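Local coordinates for hypothetical protein ydiI (Escherichia coli, PDB 1VH5) that catalyses the hydrolysis of 1,4-dihydroxy-2-naphthoyl-CoA to 1,4-dihydroxy-2-naphthoate and CoA in menaquinone biosynthesis, and also cleaves a wide range of other acyl-CoA thioesters, at residues D27-E31 against G98-G102. Residues are numbered along the deposited sequence; the frame is centred on the assembly and turned at random.
Sequences DIRFE and GRVRG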
ATOM      1  N   ASP A  27      -6.553   9.213   8.530  1.00 17.03           N
ATOM      2  CA  ASP A  27      -7.983   9.279   8.888  1.00 18.00           C
ATOM      3  C   ASP A  27      -8.759   8.066   8.416  1.00 16.16           C
ATOM      4  O   ASP A  27      -9.890   8.187   7.969  1.00 17.53           O
ATOM      5  CB  ASP A  27      -8.629  10.572   8.337  1.00 18.27           C
ATOM      6  CG  ASP A  27     -10.012  10.860   8.915  1.00 20.46           C
ATOM      7  OD1 ASP A  27     -10.864  11.364   8.137  1.00 22.12           O
ATOM      8  OD2 ASP A  27     -10.307  10.616  10.108  1.00 23.05           O
ATOM      9  N   ILE A  28      -8.126   6.905   8.505  1.00 15.94           N
ATOM     10  CA  ILE A  28      -8.876   5.674   8.322  1.00 16.29           C
ATOM     11  C   ILE A  28      -9.782   5.474   9.552  1.00 16.29           C
ATOM     12  O   ILE A  28      -9.294   5.551  10.697  1.00 18.02           O
ATOM     13  CB  ILE A  28      -7.886   4.511   8.089  1.00 15.80           C
ATOM     14  CG1 ILE A  28      -7.237   4.685   6.705  1.00 16.71           C
ATOM     15  CG2 ILE A  28      -8.602   3.165   8.140  1.00 16.02           C
ATOM     16  CD1 ILE A  28      -5.966   3.803   6.468  1.00 16.73           C
ATOM     17  N   ARG A  29     -11.072   5.213   9.306  1.00 16.04           N
ATOM     18  CA  ARG A  29     -12.059   5.105  10.376  1.00 17.16           C
ATOM     19  C   ARG A  29     -12.790   3.777  10.204  1.00 15.91           C
ATOM     20  O   ARG A  29     -13.454   3.550   9.188  1.00 16.35           O
ATOM     21  CB  ARG A  29     -13.106   6.229  10.268  0.50 17.96           C
ATOM     22  CG  ARG A  29     -12.607   7.648  10.109  0.50 20.41           C
ATOM     23  CD  ARG A  29     -13.670   8.700  10.417  0.50 21.68           C
ATOM     24  NE  ARG A  29     -13.236  10.055  10.075  0.50 21.60           N
ATOM     25  CZ  ARG A  29     -13.954  10.953   9.402  0.50 22.19           C
ATOM     26  NH1 ARG A  29     -13.440  12.156   9.157  0.50 22.17           N
ATOM     27  NH2 ARG A  29     -15.167  10.653   8.960  0.50 23.38           N
ATOM     28  N   PHE A  30     -12.728   2.927  11.225  1.00 16.13           N
ATOM     29  CA  PHE A  30     -13.606   1.743  11.248  1.00 16.19           C
ATOM     30  C   PHE A  30     -15.068   2.162  11.465  1.00 17.14           C
ATOM     31  O   PHE A  30     -15.354   2.988  12.329  1.00 18.48           O
ATOM     32  CB  PHE A  30     -13.126   0.739  12.319  1.00 17.69           C
ATOM     33  CG  PHE A  30     -11.837   0.091  11.936  1.00 16.29           C
ATOM     34  CD1 PHE A  30     -10.602   0.691  12.206  1.00 18.41           C
ATOM     35  CD2 PHE A  30     -11.848  -1.086  11.229  1.00 17.10           C
ATOM     36  CE1 PHE A  30      -9.400   0.105  11.784  1.00 18.65           C
ATOM     37  CE2 PHE A  30     -10.666  -1.661  10.774  1.00 18.36           C
ATOM     38  CZ  PHE A  30      -9.452  -1.100  11.083  1.00 18.62           C
ATOM     39  N   GLU A  31     -15.956   1.616  10.656  1.00 17.48           N
ATOM     40  CA  GLU A  31     -17.360   2.029  10.609  1.00 18.71           C
ATOM     41  C   GLU A  31     -18.330   0.933  10.986  1.00 18.88           C
ATOM     42  O   GLU A  31     -19.481   1.223  11.356  1.00 19.16           O
ATOM     43  CB  GLU A  31     -17.731   2.427   9.191  1.00 20.74           C
ATOM     44  CG  GLU A  31     -16.851   3.473   8.553  1.00 23.21           C
ATOM     45  CD  GLU A  31     -17.474   4.846   8.557  1.00 25.49           C
ATOM     46  OE1 GLU A  31     -18.625   4.974   9.011  1.00 30.06           O
ATOM     47  OE2 GLU A  31     -16.820   5.784   8.089  1.00 24.42           O
ATOM     48  N   GLY A  98     -14.466  12.468  -1.824  1.00 19.11           N
ATOM     49  CA  GLY A  98     -15.196  11.777  -0.788  1.00 18.65           C
ATOM     50  C   GLY A  98     -14.349  10.788  -0.022  1.00 17.88           C
ATOM     51  O   GLY A  98     -13.165  11.011   0.189  1.00 17.66           O
ATOM     52  N   ARG A  99     -14.988   9.718   0.434  1.00 16.81           N
ATOM     53  CA  ARG A  99     -14.315   8.672   1.190  1.00 17.00           C
ATOM     54  C   ARG A  99     -14.545   7.388   0.461  1.00 16.27           C
ATOM     55  O   ARG A  99     -15.614   7.189  -0.098  1.00 17.86           O
ATOM     56  CB  ARG A  99     -14.849   8.553   2.617  1.00 17.38           C
ATOM     57  CG  ARG A  99     -14.658   9.825   3.457  1.00 17.74           C
ATOM     58  CD  ARG A  99     -15.195   9.694   4.869  1.00 18.46           C
ATOM     59  NE  ARG A  99     -14.432   8.748   5.690  1.00 18.39           N
ATOM     60  CZ  ARG A  99     -13.322   9.051   6.331  1.00 17.33           C
ATOM     61  NH1 ARG A  99     -12.708   8.140   7.061  1.00 18.88           N
ATOM     62  NH2 ARG A  99     -12.815  10.286   6.265  1.00 18.87           N
ATOM     63  N   VAL A 100     -13.546   6.519   0.478  1.00 14.95           N
ATOM     64  CA  VAL A 100     -13.754   5.157  -0.022  1.00 14.45           C
ATOM     65  C   VAL A 100     -13.952   4.218   1.140  1.00 14.16           C
ATOM     66  O   VAL A 100     -13.574   4.534   2.256  1.00 15.56           O
ATOM     67  CB  VAL A 100     -12.557   4.660  -0.916  1.00 13.92           C
ATOM     68  CG1 VAL A 100     -12.525   5.460  -2.206  1.00 15.00           C
ATOM     69  CG2 VAL A 100     -11.225   4.678  -0.166  1.00 15.30           C
ATOM     70  N   ARG A 101     -14.609   3.095   0.859  1.00 14.54           N
ATOM     71  CA  ARG A 101     -14.946   2.132   1.910  1.00 14.21           C
ATOM     72  C   ARG A 101     -14.367   0.755   1.605  1.00 13.68           C
ATOM     73  O   ARG A 101     -14.652   0.198   0.544  1.00 14.75           O
ATOM     74  CB  ARG A 101     -16.455   2.034   2.064  1.00 15.31           C
ATOM     75  CG  ARG A 101     -16.918   1.061   3.189  1.00 15.21           C
ATOM     76  CD  ARG A 101     -18.451   0.902   3.237  1.00 18.23           C
ATOM     77  NE  ARG A 101     -19.058   2.176   3.578  1.00 20.25           N
ATOM     78  CZ  ARG A 101     -19.393   2.529   4.803  1.00 22.83           C
ATOM     79  NH1 ARG A 101     -19.877   3.751   5.018  1.00 24.46           N
ATOM     80  NH2 ARG A 101     -19.227   1.684   5.812  1.00 22.61           N
ATOM     81  N   GLY A 102     -13.582   0.222   2.529  1.00 13.92           N
ATOM     82  CA  GLY A 102     -13.137  -1.159   2.412  1.00 13.19           C
ATOM     83  C   GLY A 102     -14.044  -2.096   3.182  1.00 14.09           C
ATOM     84  O   GLY A 102     -14.412  -1.813   4.337  1.00 15.42           O
TER
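On the outer surface of the hot-dog fold's antiparallel sheet, R99 of strand 99-106 reaches across the intervening strand 38-43 to R29, the first residue of strand 29-33, and to D27 just before it. The two strands are not hydrogen-bonded neighbours; both pair with 38-43, and the CA atoms of E31 and R101 are 9.0 Å apart, so side chains alone on the 98-102 side bridge the gap. R99 does most of this, its chain bending at chi3 (68°) to bring the guanidinium end-on to D27. NH2 of R99 donates to OD1 of D27 at 2.9 Å in a salt bridge, meeting the oxygen from above the carboxylate plane, while NH1 of R99 bonds the backbone O of D27 at 3.0 Å. D27 follows helix 22-25 as the positive-phi residue (60°) of its Schellman motif, and R99 thus ties this helix exit to the sheet.

In the conformer described here, one of two deposited and touching a crystal neighbour, the guanidinium of R29 lies flat on that of R99, centres 3.7 Å apart and planes 10° from parallel. Such stacking of like charges is probably tolerated because D27 serves both: in this same conformer its OD1 is salt-bridged to NH1 of R29 as well, and its OD2 accepts from NE of R29 on the syn side, tilted out of the carboxylate plane. The R99 group is further fixed by T41 of the middle strand, whose OG1 bonds its NE and also OE2 of E31. Beneath this polar layer, I28 and F30 turn the other way, toward the central helix 57-74. Farther along, R101, salt-bridged to E39, merely brushes E31, with NH2 of R101 3.8 Å from CB of E31.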